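Side-chain contacts in peptide ABC transporter, peptide-binding protein (Thermus thermophilus, PDB 2D5W), which binds oligopeptides, here a pentapeptide, and probably delivers them to an ABC transporter for import into the cell: residues W593-A596 with K597-S601; G576-A579 with W580-W584; V273-T276 with F277-R281; Y563-S566 with A567-G571; T354-A357 with P358-L362. One frame throughout, in Å; residues are numbered along the deposited sequence.

Interaction 1 (W593-A596 with K597-S601); sequences WDQA and KYALS
K597 NZ is gripped by three oxygens: it bonds D594 O weakly, at 3.5 Å, and donates to water 1 and water 2. With CG between backbone N and carbonyl carbon (chi1 68°), K597 lays CG over the centre of one face of the Y598 ring; bends at the last two torsions then bring NZ back beside D594. Water 2 donates to D594 OD2 at 2.6 Å and so joins two opposite charges 4.5 Å apart (OD2 to NZ); the other carboxylate oxygen, OD1, makes a salt bridge to K591. Water 1 accepts from NZ and from D594 N, and donates to Y598 OH. That hydroxyl, which also bonds D50, meets the W593 ring at its edge and close to its plane, 3.4 Å from W593 CE3. Replacing Y598 with an alanine would probably leave water 1 and D50 without the hydroxyl they share and open a gap against K597 CG and beside W593. The backbone itself closes twice, Y598 N to Q595 O at 3.0 Å and A599 N to A596 O at 3.1 Å. Two successive bonds spanning three residues mark a short 3-10 turn, here near the C-terminus.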
loop_
_atom_site.group_PDB
_atom_site.type_symbol
_atom_site.label_atom_id
_atom_site.label_comp_id
_atom_site.label_asym_id
_atom_site.label_seq_id
_atom_site.Cartn_x
_atom_site.Cartn_y
_atom_site.Cartn_z
ATOM N N TRP A 593 10.983 -7.737 21.662
ATOM C CA TRP A 593 10.020 -6.661 21.476
ATOM C C TRP A 593 8.739 -6.976 22.232
ATOM O O TRP A 593 8.419 -8.142 22.453
ATOM C CB TRP A 593 9.689 -6.493 19.987
ATOM C CG TRP A 593 10.891 -6.295 19.121
ATOM C CD1 TRP A 593 11.666 -7.264 18.555
ATOM C CD2 TRP A 593 11.499 -5.042 18.781
ATOM N NE1 TRP A 593 12.724 -6.694 17.888
ATOM C CE2 TRP A 593 12.646 -5.332 18.011
ATOM C CE3 TRP A 593 11.188 -3.704 19.056
ATOM C CZ2 TRP A 593 13.486 -4.331 17.511
ATOM C CZ3 TRP A 593 12.024 -2.709 18.559
ATOM C CH2 TRP A 593 13.158 -3.029 17.795
ATOM N N ASP A 594 8.019 -5.941 22.648
ATOM C CA ASP A 594 6.747 -6.135 23.330
ATOM C C ASP A 594 5.725 -5.246 22.645
ATOM O O ASP A 594 5.938 -4.045 22.479
ATOM C CB ASP A 594 6.814 -5.773 24.812
ATOM C CG ASP A 594 5.519 -6.108 25.534
ATOM O OD1 ASP A 594 5.272 -7.306 25.796
ATOM O OD2 ASP A 594 4.733 -5.181 25.817
ATOM N N GLN A 595 4.605 -5.846 22.270
ATOM C CA GLN A 595 3.549 -5.144 21.558
ATOM C C GLN A 595 2.854 -4.003 22.301
ATOM O O GLN A 595 2.439 -3.025 21.685
ATOM C CB GLN A 595 2.497 -6.159 21.103
ATOM C CG GLN A 595 1.409 -5.563 20.241
ATOM C CD GLN A 595 1.946 -5.029 18.933
ATOM O OE1 GLN A 595 2.197 -5.786 17.992
ATOM N NE2 GLN A 595 2.144 -3.722 18.871
ATOM N N ALA A 596 2.737 -4.125 23.617
ATOM C CA ALA A 596 2.044 -3.124 24.424
ATOM C C ALA A 596 2.337 -1.652 24.129
ATOM O O ALA A 596 1.418 -0.875 23.860
ATOM C CB ALA A 596 2.280 -3.406 25.904
ATOM N N LYS A 597 3.608 -1.272 24.168
ATOM C CA LYS A 597 3.992 0.123 23.953
ATOM C C LYS A 597 3.660 0.719 22.585
ATOM O O LYS A 597 3.662 1.940 22.429
ATOM C CB LYS A 597 5.487 0.300 24.228
ATOM C CG LYS A 597 6.393 -0.391 23.225
ATOM C CD LYS A 597 7.863 -0.181 23.565
ATOM C CE LYS A 597 8.250 -0.917 24.838
ATOM N NZ LYS A 597 8.075 -2.391 24.697
ATOM N N TYR A 598 3.369 -0.126 21.602
ATOM C CA TYR A 598 3.053 0.359 20.261
ATOM C C TYR A 598 1.564 0.263 19.947
ATOM O O TYR A 598 1.115 0.727 18.900
ATOM C CB TYR A 598 3.818 -0.450 19.214
ATOM C CG TYR A 598 5.281 -0.633 19.520
ATOM C CD1 TYR A 598 6.171 0.438 19.455
ATOM C CD2 TYR A 598 5.775 -1.881 19.893
ATOM C CE1 TYR A 598 7.521 0.268 19.755
ATOM C CE2 TYR A 598 7.116 -2.062 20.196
ATOM C CZ TYR A 598 7.984 -0.987 20.127
ATOM O OH TYR A 598 9.308 -1.179 20.444
ATOM N N ALA A 599 0.804 -0.339 20.855
ATOM C CA ALA A 599 -0.627 -0.518 20.646
ATOM C C ALA A 599 -1.472 0.395 21.516
ATOM O O ALA A 599 -0.977 1.000 22.467
ATOM C CB ALA A 599 -1.001 -1.970 20.909
ATOM N N LEU A 600 -2.754 0.491 21.178
ATOM C CA LEU A 600 -3.689 1.305 21.943
ATOM C C LEU A 600 -3.810 0.701 23.337
ATOM O O LEU A 600 -3.620 -0.503 23.516
ATOM C CB LEU A 600 -5.062 1.315 21.268
ATOM C CG LEU A 600 -5.172 2.041 19.927
ATOM C CD1 LEU A 600 -6.544 1.787 19.323
ATOM C CD2 LEU A 600 -4.939 3.533 20.129
ATOM N N SER A 601 -4.126 1.542 24.318
ATOM C CA SER A 601 -4.272 1.102 25.701
ATOM C C SER A 601 -5.114 -0.163 25.819
ATOM O O SER A 601 -6.039 -0.379 25.036
ATOM C CB SER A 601 -4.901 2.214 26.543
ATOM O OG SER A 601 -4.089 3.374 26.545
HETATM O O HOH W 1 9.474 -3.332 22.390
HETATM O O HOH W 2 5.482 -2.735 25.519
HETATM O O HOH W 3 -1.285 -1.580 24.699
#

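Interaction 2 (G576-A579 with W580-W584); sequences GWNA and WEIGW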
loop_
_atom_site.group_PDB
_atom_site.type_symbol
_atom_site.label_atom_id
_atom_site.label_comp_id
_atom_site.label_asym_id
_atom_site.label_seq_id
_atom_site.Cartn_x
_atom_site.Cartn_y
_atom_site.Cartn_z
ATOM N N GLY A 576 6.354 -8.778 10.740
ATOM C CA GLY A 576 7.192 -9.477 9.784
ATOM C C GLY A 576 8.434 -8.765 9.283
ATOM O O GLY A 576 9.136 -9.293 8.422
ATOM N N TRP A 577 8.711 -7.581 9.821
ATOM C CA TRP A 577 9.877 -6.793 9.425
ATOM C C TRP A 577 11.149 -7.313 10.104
ATOM O O TRP A 577 12.258 -6.868 9.802
ATOM C CB TRP A 577 9.649 -5.327 9.806
ATOM C CG TRP A 577 9.252 -5.182 11.238
ATOM C CD1 TRP A 577 7.993 -5.281 11.760
ATOM C CD2 TRP A 577 10.136 -5.042 12.354
ATOM N NE1 TRP A 577 8.041 -5.221 13.132
ATOM C CE2 TRP A 577 9.346 -5.075 13.523
ATOM C CE3 TRP A 577 11.524 -4.899 12.480
ATOM C CZ2 TRP A 577 9.902 -4.970 14.805
ATOM C CZ3 TRP A 577 12.073 -4.796 13.751
ATOM C CH2 TRP A 577 11.261 -4.832 14.895
ATOM N N ASN A 578 10.970 -8.257 11.024
ATOM C CA ASN A 578 12.056 -8.875 11.791
ATOM C C ASN A 578 11.761 -10.371 11.802
ATOM O O ASN A 578 11.952 -11.050 12.813
ATOM C CB ASN A 578 12.021 -8.347 13.226
ATOM C CG ASN A 578 10.725 -8.709 13.944
ATOM O OD1 ASN A 578 9.680 -8.876 13.312
ATOM N ND2 ASN A 578 10.785 -8.825 15.266
ATOM N N ALA A 579 11.314 -10.881 10.660
ATOM C CA ALA A 579 10.904 -12.273 10.535
ATOM C C ALA A 579 11.869 -13.350 11.006
ATOM O O ALA A 579 11.435 -14.445 11.367
ATOM C CB ALA A 579 10.474 -12.553 9.097
ATOM N N TRP A 580 13.163 -13.052 11.010
ATOM C CA TRP A 580 14.163 -14.026 11.434
ATOM C C TRP A 580 14.201 -14.280 12.940
ATOM O O TRP A 580 14.838 -15.233 13.385
ATOM C CB TRP A 580 15.553 -13.590 10.959
ATOM C CG TRP A 580 15.948 -12.239 11.470
ATOM C CD1 TRP A 580 16.583 -11.953 12.646
ATOM C CD2 TRP A 580 15.674 -10.980 10.846
ATOM N NE1 TRP A 580 16.719 -10.593 12.791
ATOM C CE2 TRP A 580 16.169 -9.971 11.700
ATOM C CE3 TRP A 580 15.056 -10.607 9.644
ATOM C CZ2 TRP A 580 16.063 -8.609 11.392
ATOM C CZ3 TRP A 580 14.950 -9.254 9.337
ATOM C CH2 TRP A 580 15.451 -8.272 10.209
ATOM N N GLU A 581 13.538 -13.439 13.728
ATOM C CA GLU A 581 13.549 -13.631 15.178
ATOM C C GLU A 581 12.182 -13.940 15.775
ATOM O O GLU A 581 12.001 -13.871 16.990
ATOM C CB GLU A 581 14.176 -12.417 15.880
ATOM C CG GLU A 581 13.638 -11.076 15.428
ATOM C CD GLU A 581 14.278 -9.904 16.156
ATOM O OE1 GLU A 581 15.483 -9.975 16.480
ATOM O OE2 GLU A 581 13.577 -8.902 16.387
ATOM N N ILE A 582 11.222 -14.286 14.927
ATOM C CA ILE A 582 9.893 -14.637 15.406
ATOM C C ILE A 582 9.930 -16.115 15.784
ATOM O O ILE A 582 10.378 -16.961 15.008
ATOM C CB ILE A 582 8.824 -14.379 14.322
ATOM C CG1 ILE A 582 8.756 -12.875 14.027
ATOM C CG2 ILE A 582 7.471 -14.911 14.785
ATOM C CD1 ILE A 582 7.854 -12.494 12.872
ATOM N N GLY A 583 9.477 -16.426 16.992
ATOM C CA GLY A 583 9.503 -17.809 17.422
ATOM C C GLY A 583 8.747 -18.082 18.704
ATOM O O GLY A 583 8.181 -17.178 19.318
ATOM N N TRP A 584 8.760 -19.348 19.100
ATOM C CA TRP A 584 8.077 -19.804 20.299
ATOM C C TRP A 584 9.015 -19.802 21.499
ATOM O O TRP A 584 10.106 -20.370 21.442
ATOM C CB TRP A 584 7.530 -21.210 20.058
ATOM C CG TRP A 584 6.573 -21.275 18.902
ATOM C CD1 TRP A 584 6.831 -21.726 17.638
ATOM C CD2 TRP A 584 5.217 -20.813 18.895
ATOM N NE1 TRP A 584 5.717 -21.572 16.844
ATOM C CE2 TRP A 584 4.715 -21.012 17.591
ATOM C CE3 TRP A 584 4.382 -20.246 19.865
ATOM C CZ2 TRP A 584 3.408 -20.664 17.232
ATOM C CZ3 TRP A 584 3.083 -19.900 19.510
ATOM C CH2 TRP A 584 2.611 -20.110 18.202
HETATM O O HOH W 4 11.943 -16.693 12.729
#
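N578 and E581 share two hydrogen bonds, one between side chains and one between backbones. N578 ND2 donates to E581 OE2 over 3.0 Å at 162°; the oxygen lies near the amide plane and accepts on its anti lone pair, with the carboxylate turned 76° from the amide. Each group has a second partner: ND2 also bonds N562 O, and OE2 takes the indole N-H of W593, so the carboxylate oxygen is gripped from two residues. The backbone bond, E581 N to N578 O, is almost straight. Further along, water 4 donates to both A579 O and I582 O and bridges the two carbonyls. The aromatic contacts also centre on N578. Its CA lies 3.8 Å from the centroid of the six-membered ring of W580, a CH-pi contact over the face, while its CG sits over the centre of the W577 ring. W580 reaches that place with its CG between backbone N and carbonyl carbon (chi1 58°), which folds the indole back across the chain. Apolar packing is lighter: I582 CD1 comes to 3.8 Å from A579 CA and also touches G576, whose positive phi would press any CB against the preceding carbonyl. The segment passes along helix 31-40, where W577 touches Q38 and both A579 and I582 touch Y39. It then enters strand 583-584, which pairs antiparallel with strand 560-561 through G583 and V561; I582 lies on L560.

Interaction 3 (V273-T276 with F277-R281); sequences VSLT and FDQGR
T276 and Q279 are tied by a side chain that reaches back along the chain. Q279 sets its CG opposite its own carbonyl carbon (chi1 -61°) and runs on extended, which carries OE1 to 2.9 Å from T276 N. The N-H comes in at 166° and meets the amide oxygen in its carbonyl plane, on a lone pair. On the way the glutamine chain crosses L275 at about a right angle, with OE1 3.6 Å from L275 CB, and its CG passes alongside T276 OG1. The threonine hydroxyl serves a different partner. With OG1 of T276 and CG of D278 each placed between backbone N and carbonyl carbon, the two side chains lie side by side and point the same way. OG1 donates to D278 OD2 at 2.6 Å, on the syn side of the carboxylate and 30° out of its plane. The glutamine thus makes the bond of one half of a capping box, but the reciprocal bond is not made, T276 OG1 standing 4.2 Å from Q279 N. T276 O takes G280 N at 3.1 Å, nearly in line with its C=O, and Q279 N only weakly. The F277 ring meets F297 of strand 293-308. The turn leads from the loop after strand 269-270 into the short helix 277-280. L275 packs on L258 and L259 of helix 255-264, which Q279 also touches at T255, and T276 and D278 rest on V417 of helix 416-431.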
loop_
_atom_site.group_PDB
_atom_site.type_symbol
_atom_site.label_atom_id
_atom_site.label_comp_id
_atom_site.label_asym_id
_atom_site.label_seq_id
_atom_site.Cartn_x
_atom_site.Cartn_y
_atom_site.Cartn_z
ATOM N N VAL A 273 -3.565 -7.622 7.111
ATOM C CA VAL A 273 -4.711 -7.674 6.202
ATOM C C VAL A 273 -5.504 -8.923 6.579
ATOM O O VAL A 273 -5.376 -9.986 5.963
ATOM C CB VAL A 273 -4.270 -7.753 4.722
ATOM C CG1 VAL A 273 -5.488 -7.665 3.816
ATOM C CG2 VAL A 273 -3.299 -6.625 4.408
ATOM N N SER A 274 -6.328 -8.784 7.609
ATOM C CA SER A 274 -7.105 -9.906 8.108
ATOM C C SER A 274 -8.479 -9.486 8.612
ATOM O O SER A 274 -9.397 -9.295 7.819
ATOM C CB SER A 274 -6.315 -10.626 9.213
ATOM O OG SER A 274 -5.919 -9.733 10.242
ATOM N N LEU A 275 -8.607 -9.342 9.927
ATOM C CA LEU A 275 -9.863 -8.961 10.562
ATOM C C LEU A 275 -10.022 -7.454 10.638
ATOM O O LEU A 275 -9.038 -6.716 10.676
ATOM C CB LEU A 275 -9.919 -9.532 11.980
ATOM C CG LEU A 275 -9.678 -11.033 12.132
ATOM C CD1 LEU A 275 -9.666 -11.402 13.614
ATOM C CD2 LEU A 275 -10.756 -11.806 11.389
ATOM N N THR A 276 -11.266 -6.995 10.671
ATOM C CA THR A 276 -11.513 -5.570 10.774
ATOM C C THR A 276 -11.665 -5.193 12.251
ATOM O O THR A 276 -11.830 -6.061 13.110
ATOM C CB THR A 276 -12.741 -5.153 9.934
ATOM O OG1 THR A 276 -13.877 -5.948 10.290
ATOM C CG2 THR A 276 -12.447 -5.361 8.452
ATOM N N PHE A 277 -11.584 -3.901 12.539
ATOM C CA PHE A 277 -11.645 -3.386 13.906
ATOM C C PHE A 277 -12.782 -3.947 14.758
ATOM O O PHE A 277 -12.567 -4.385 15.893
ATOM C CB PHE A 277 -11.738 -1.860 13.853
ATOM C CG PHE A 277 -11.481 -1.180 15.167
ATOM C CD1 PHE A 277 -10.188 -0.829 15.545
ATOM C CD2 PHE A 277 -12.533 -0.866 16.018
ATOM C CE1 PHE A 277 -9.950 -0.172 16.751
ATOM C CE2 PHE A 277 -12.305 -0.208 17.226
ATOM C CZ PHE A 277 -11.011 0.139 17.592
ATOM N N ASP A 278 -13.991 -3.921 14.210
ATOM C CA ASP A 278 -15.170 -4.422 14.904
ATOM C C ASP A 278 -15.035 -5.898 15.267
ATOM O O ASP A 278 -15.478 -6.331 16.331
ATOM C CB ASP A 278 -16.415 -4.211 14.035
ATOM C CG ASP A 278 -16.267 -4.806 12.642
ATOM O OD1 ASP A 278 -17.116 -5.639 12.255
ATOM O OD2 ASP A 278 -15.307 -4.438 11.932
ATOM N N GLN A 279 -14.419 -6.678 14.389
ATOM C CA GLN A 279 -14.259 -8.100 14.660
ATOM C C GLN A 279 -13.278 -8.340 15.801
ATOM O O GLN A 279 -13.465 -9.249 16.611
ATOM C CB GLN A 279 -13.785 -8.826 13.403
ATOM C CG GLN A 279 -14.754 -8.719 12.243
ATOM C CD GLN A 279 -14.264 -9.460 11.023
ATOM O OE1 GLN A 279 -13.178 -9.185 10.509
ATOM N NE2 GLN A 279 -15.057 -10.412 10.554
ATOM N N GLY A 280 -12.245 -7.508 15.869
ATOM C CA GLY A 280 -11.247 -7.646 16.913
ATOM C C GLY A 280 -11.806 -7.441 18.306
ATOM O O GLY A 280 -11.235 -7.925 19.283
ATOM N N ARG A 281 -12.918 -6.720 18.411
ATOM C CA ARG A 281 -13.525 -6.482 19.714
ATOM C C ARG A 281 -14.879 -7.172 19.865
ATOM O O ARG A 281 -15.629 -6.882 20.797
ATOM C CB ARG A 281 -13.651 -4.973 19.974
ATOM C CG ARG A 281 -14.460 -4.194 18.950
ATOM C CD ARG A 281 -14.029 -2.722 18.925
ATOM N NE ARG A 281 -14.267 -2.024 20.188
ATOM C CZ ARG A 281 -15.429 -1.483 20.543
ATOM N NH1 ARG A 281 -15.551 -0.871 21.715
ATOM N NH2 ARG A 281 -16.469 -1.539 19.720
#

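Interaction 4 (Y563-S566 with A567-G571); sequences YVAS and AYSGG
S566 and S569 both hold OG between backbone N and carbonyl carbon, with chi1 of 67° and 57°, and this folds each hydroxyl back toward the other residue. S569 OG accepts from S566 N at 3.0 Å, the N-H pointing to it at 156°. The same oxygen is hydrogen-bonded to Y574 O, so it links S566 to the loop beyond the turn. It also lies against A565, 3.4 Å from that residue's CA. S566 OG lies 3.2 Å from S569 CB. S566 OG is bonded to water 5 at 2.7 Å, and the water accepts from Y568 N at 2.9 Å; the water thus bridges S566 OG and Y568 N. A further bond from S566 OG to A49 O is weak. The carbonyls of the preceding residues face other parts of the protein: V564 O takes the indole N-H of W577, and A565 O the amide of Q595. Through S569 and G570 the chain reverses. G571 N bonds Y568 O at 2.7 Å, and G570, between them, has the positive phi that suits the third position of the turn. The carbonyl O of G571 comes to the edge of the Y568 ring, in its plane. Closed by the bond from G571 N to Y568 O, residues Y568 to G571 form a type II beta turn.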
loop_
_atom_site.group_PDB
_atom_site.type_symbol
_atom_site.label_atom_id
_atom_site.label_comp_id
_atom_site.label_asym_id
_atom_site.label_seq_id
_atom_site.Cartn_x
_atom_site.Cartn_y
_atom_site.Cartn_z
ATOM N N TYR A 563 6.515 -11.100 17.191
ATOM C CA TYR A 563 5.566 -10.878 16.097
ATOM C C TYR A 563 4.894 -9.589 16.563
ATOM O O TYR A 563 3.810 -9.610 17.152
ATOM C CB TYR A 563 4.540 -12.011 16.026
ATOM C CG TYR A 563 3.640 -11.932 14.811
ATOM C CD1 TYR A 563 4.014 -12.523 13.605
ATOM C CD2 TYR A 563 2.438 -11.226 14.851
ATOM C CE1 TYR A 563 3.215 -12.413 12.466
ATOM C CE2 TYR A 563 1.632 -11.107 13.721
ATOM C CZ TYR A 563 2.026 -11.700 12.533
ATOM O OH TYR A 563 1.241 -11.572 11.410
ATOM N N VAL A 564 5.563 -8.471 16.300
ATOM C CA VAL A 564 5.118 -7.160 16.747
ATOM C C VAL A 564 5.060 -6.142 15.622
ATOM O O VAL A 564 5.908 -6.138 14.728
ATOM C CB VAL A 564 6.080 -6.649 17.850
ATOM C CG1 VAL A 564 5.737 -5.222 18.257
ATOM C CG2 VAL A 564 6.018 -7.588 19.045
ATOM N N ALA A 565 4.056 -5.274 15.682
ATOM C CA ALA A 565 3.872 -4.234 14.686
ATOM C C ALA A 565 3.709 -2.883 15.373
ATOM O O ALA A 565 3.368 -2.808 16.555
ATOM C CB ALA A 565 2.638 -4.538 13.836
ATOM N N SER A 566 3.971 -1.818 14.627
ATOM C CA SER A 566 3.819 -0.463 15.138
ATOM C C SER A 566 3.244 0.348 13.987
ATOM O O SER A 566 3.015 -0.187 12.906
ATOM C CB SER A 566 5.167 0.116 15.569
ATOM O OG SER A 566 6.008 0.314 14.449
ATOM N N ALA A 567 3.015 1.634 14.213
ATOM C CA ALA A 567 2.452 2.484 13.171
ATOM C C ALA A 567 3.215 2.407 11.851
ATOM O O ALA A 567 2.610 2.384 10.779
ATOM C CB ALA A 567 2.397 3.926 13.653
ATOM N N TYR A 568 4.541 2.351 11.931
ATOM C CA TYR A 568 5.358 2.312 10.728
ATOM C C TYR A 568 6.414 1.207 10.662
ATOM O O TYR A 568 7.351 1.295 9.870
ATOM C CB TYR A 568 6.022 3.678 10.519
ATOM C CG TYR A 568 5.040 4.796 10.238
ATOM C CD1 TYR A 568 4.777 5.780 11.190
ATOM C CD2 TYR A 568 4.393 4.884 9.004
ATOM C CE1 TYR A 568 3.898 6.830 10.917
ATOM C CE2 TYR A 568 3.512 5.929 8.720
ATOM C CZ TYR A 568 3.273 6.899 9.681
ATOM O OH TYR A 568 2.433 7.954 9.399
ATOM N N SER A 569 6.271 0.166 11.478
ATOM C CA SER A 569 7.240 -0.928 11.448
ATOM C C SER A 569 7.292 -1.508 10.035
ATOM O O SER A 569 6.253 -1.720 9.403
ATOM C CB SER A 569 6.856 -2.017 12.455
ATOM O OG SER A 569 5.554 -2.523 12.218
ATOM N N GLY A 570 8.500 -1.760 9.542
ATOM C CA GLY A 570 8.655 -2.286 8.197
ATOM C C GLY A 570 8.267 -1.246 7.161
ATOM O O GLY A 570 8.073 -1.561 5.987
ATOM N N GLY A 571 8.151 0.001 7.609
ATOM C CA GLY A 571 7.779 1.091 6.730
ATOM C C GLY A 571 6.284 1.359 6.702
ATOM O O GLY A 571 5.848 2.481 6.955
HETATM O O HOH W 5 6.223 3.004 14.154
#

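Interaction 5 (T354-A357 with P358-L362); sequences TWIA and PVNPL
I356 sits at the apolar centre, splitting its two branches between N360 and L362. Its CG2, opposite the backbone N, lies 3.7 Å from N360 CB, while CD1 extends to L362 CB at 4.1 Å. Both I356 and L362 also lean on F531 of helix 524-541. Next to it along the chain, A357 CB meets V359 CG2 at 4.1 Å and the ring of P358, and A357 and V359 rest on A301 of strand 293-308. Outward from here the contact turns polar. N360 N donates to A357 O at 2.9 Å, from above the carbonyl plane, and closes a type I beta turn from A357 to N360. The N360 side chain, with CG opposite its backbone N (chi1 -172°), then curls forward so that OD1 takes L362 N at 2.9 Å and 165°, an Asx turn across P361. Replacing N360 with a leucine would probably leave the L362 N-H without its acceptor and free the chain after P361 to shift. P358 and P361 have no N-H to give; the N-H groups of N360 and L362 make the two bonds of this reversal, and N360 joins both turns through its backbone N and its OD1.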
loop_
_atom_site.group_PDB
_atom_site.type_symbol
_atom_site.label_atom_id
_atom_site.label_comp_id
_atom_site.label_asym_id
_atom_site.label_seq_id
_atom_site.Cartn_x
_atom_site.Cartn_y
_atom_site.Cartn_z
ATOM N N THR A 354 -9.261 14.307 5.860
ATOM C CA THR A 354 -8.084 14.507 5.021
ATOM C C THR A 354 -7.490 13.122 4.735
ATOM O O THR A 354 -7.979 12.129 5.273
ATOM C CB THR A 354 -7.065 15.426 5.735
ATOM O OG1 THR A 354 -5.921 15.613 4.899
ATOM C CG2 THR A 354 -6.640 14.835 7.068
ATOM N N TRP A 355 -6.455 13.043 3.896
ATOM C CA TRP A 355 -5.864 11.746 3.545
ATOM C C TRP A 355 -4.674 11.324 4.395
ATOM O O TRP A 355 -4.247 10.170 4.325
ATOM C CB TRP A 355 -5.463 11.727 2.060
ATOM C CG TRP A 355 -4.108 12.325 1.760
ATOM C CD1 TRP A 355 -2.908 11.666 1.718
ATOM C CD2 TRP A 355 -3.815 13.705 1.505
ATOM N NE1 TRP A 355 -1.890 12.551 1.457
ATOM C CE2 TRP A 355 -2.416 13.809 1.324
ATOM C CE3 TRP A 355 -4.595 14.865 1.415
ATOM C CZ2 TRP A 355 -1.783 15.027 1.059
ATOM C CZ3 TRP A 355 -3.964 16.076 1.151
ATOM C CH2 TRP A 355 -2.572 16.147 0.979
ATOM N N ILE A 356 -4.148 12.247 5.196
ATOM C CA ILE A 356 -3.000 11.962 6.055
ATOM C C ILE A 356 -3.478 11.615 7.464
ATOM O O ILE A 356 -4.153 12.415 8.107
ATOM C CB ILE A 356 -2.045 13.180 6.114
ATOM C CG1 ILE A 356 -1.525 13.496 4.708
ATOM C CG2 ILE A 356 -0.890 12.892 7.065
ATOM C CD1 ILE A 356 -0.609 14.706 4.637
ATOM N N ALA A 357 -3.127 10.423 7.940
ATOM C CA ALA A 357 -3.543 9.969 9.264
ATOM C C ALA A 357 -2.856 10.726 10.397
ATOM O O ALA A 357 -1.727 11.199 10.248
ATOM C CB ALA A 357 -3.279 8.470 9.404
ATOM N N PRO A 358 -3.534 10.846 11.550
ATOM C CA PRO A 358 -2.997 11.549 12.720
ATOM C C PRO A 358 -1.622 11.074 13.197
ATOM O O PRO A 358 -0.872 11.855 13.783
ATOM C CB PRO A 358 -4.080 11.337 13.774
ATOM C CG PRO A 358 -5.330 11.334 12.954
ATOM C CD PRO A 358 -4.945 10.474 11.768
ATOM N N VAL A 359 -1.287 9.808 12.959
ATOM C CA VAL A 359 0.019 9.303 13.384
ATOM C C VAL A 359 1.150 10.048 12.682
ATOM O O VAL A 359 2.285 10.045 13.153
ATOM C CB VAL A 359 0.178 7.782 13.124
ATOM C CG1 VAL A 359 -0.777 6.998 14.011
ATOM C CG2 VAL A 359 -0.064 7.466 11.664
ATOM N N ASN A 360 0.842 10.678 11.551
ATOM C CA ASN A 360 1.842 11.456 10.824
ATOM C C ASN A 360 1.673 12.917 11.259
ATOM O O ASN A 360 0.583 13.473 11.158
ATOM C CB ASN A 360 1.626 11.339 9.313
ATOM C CG ASN A 360 2.756 11.961 8.517
ATOM O OD1 ASN A 360 3.168 13.091 8.783
ATOM N ND2 ASN A 360 3.261 11.232 7.532
ATOM N N PRO A 361 2.750 13.559 11.749
ATOM C CA PRO A 361 2.653 14.957 12.187
ATOM C C PRO A 361 2.169 15.955 11.134
ATOM O O PRO A 361 1.813 17.086 11.470
ATOM C CB PRO A 361 4.066 15.266 12.686
ATOM C CG PRO A 361 4.922 14.358 11.874
ATOM C CD PRO A 361 4.133 13.067 11.872
ATOM N N LEU A 362 2.155 15.548 9.869
ATOM C CA LEU A 362 1.688 16.430 8.804
ATOM C C LEU A 362 0.161 16.568 8.805
ATOM O O LEU A 362 -0.385 17.458 8.160
ATOM C CB LEU A 362 2.155 15.909 7.441
ATOM C CG LEU A 362 3.670 15.903 7.219
ATOM C CD1 LEU A 362 3.985 15.182 5.916
ATOM C CD2 LEU A 362 4.200 17.334 7.190
#

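How the interactions relate
Along the chain the order is interaction 3, 5, 4, 2 and 1, so the three from 563 onward follow one another toward the C-terminus. These three form a cluster with centres 11 to 16 Å apart. Interaction 4 touches interactions 1 and 2 through Q595 and W577, and interaction 1 meets interaction 2 through W593. Interaction 5 joins the cluster at one point, Y568 OH against V359 and N360, with centres of interactions 4 and 5 about 17 Å apart. Interaction 3 touches none of the others. Strand 293-308 is a common neighbour of interactions 1, 3 and 5; through interaction 1 the C-terminal chain packs on it, while A565 of interaction 4 touches strand 544-557 of the same sheet.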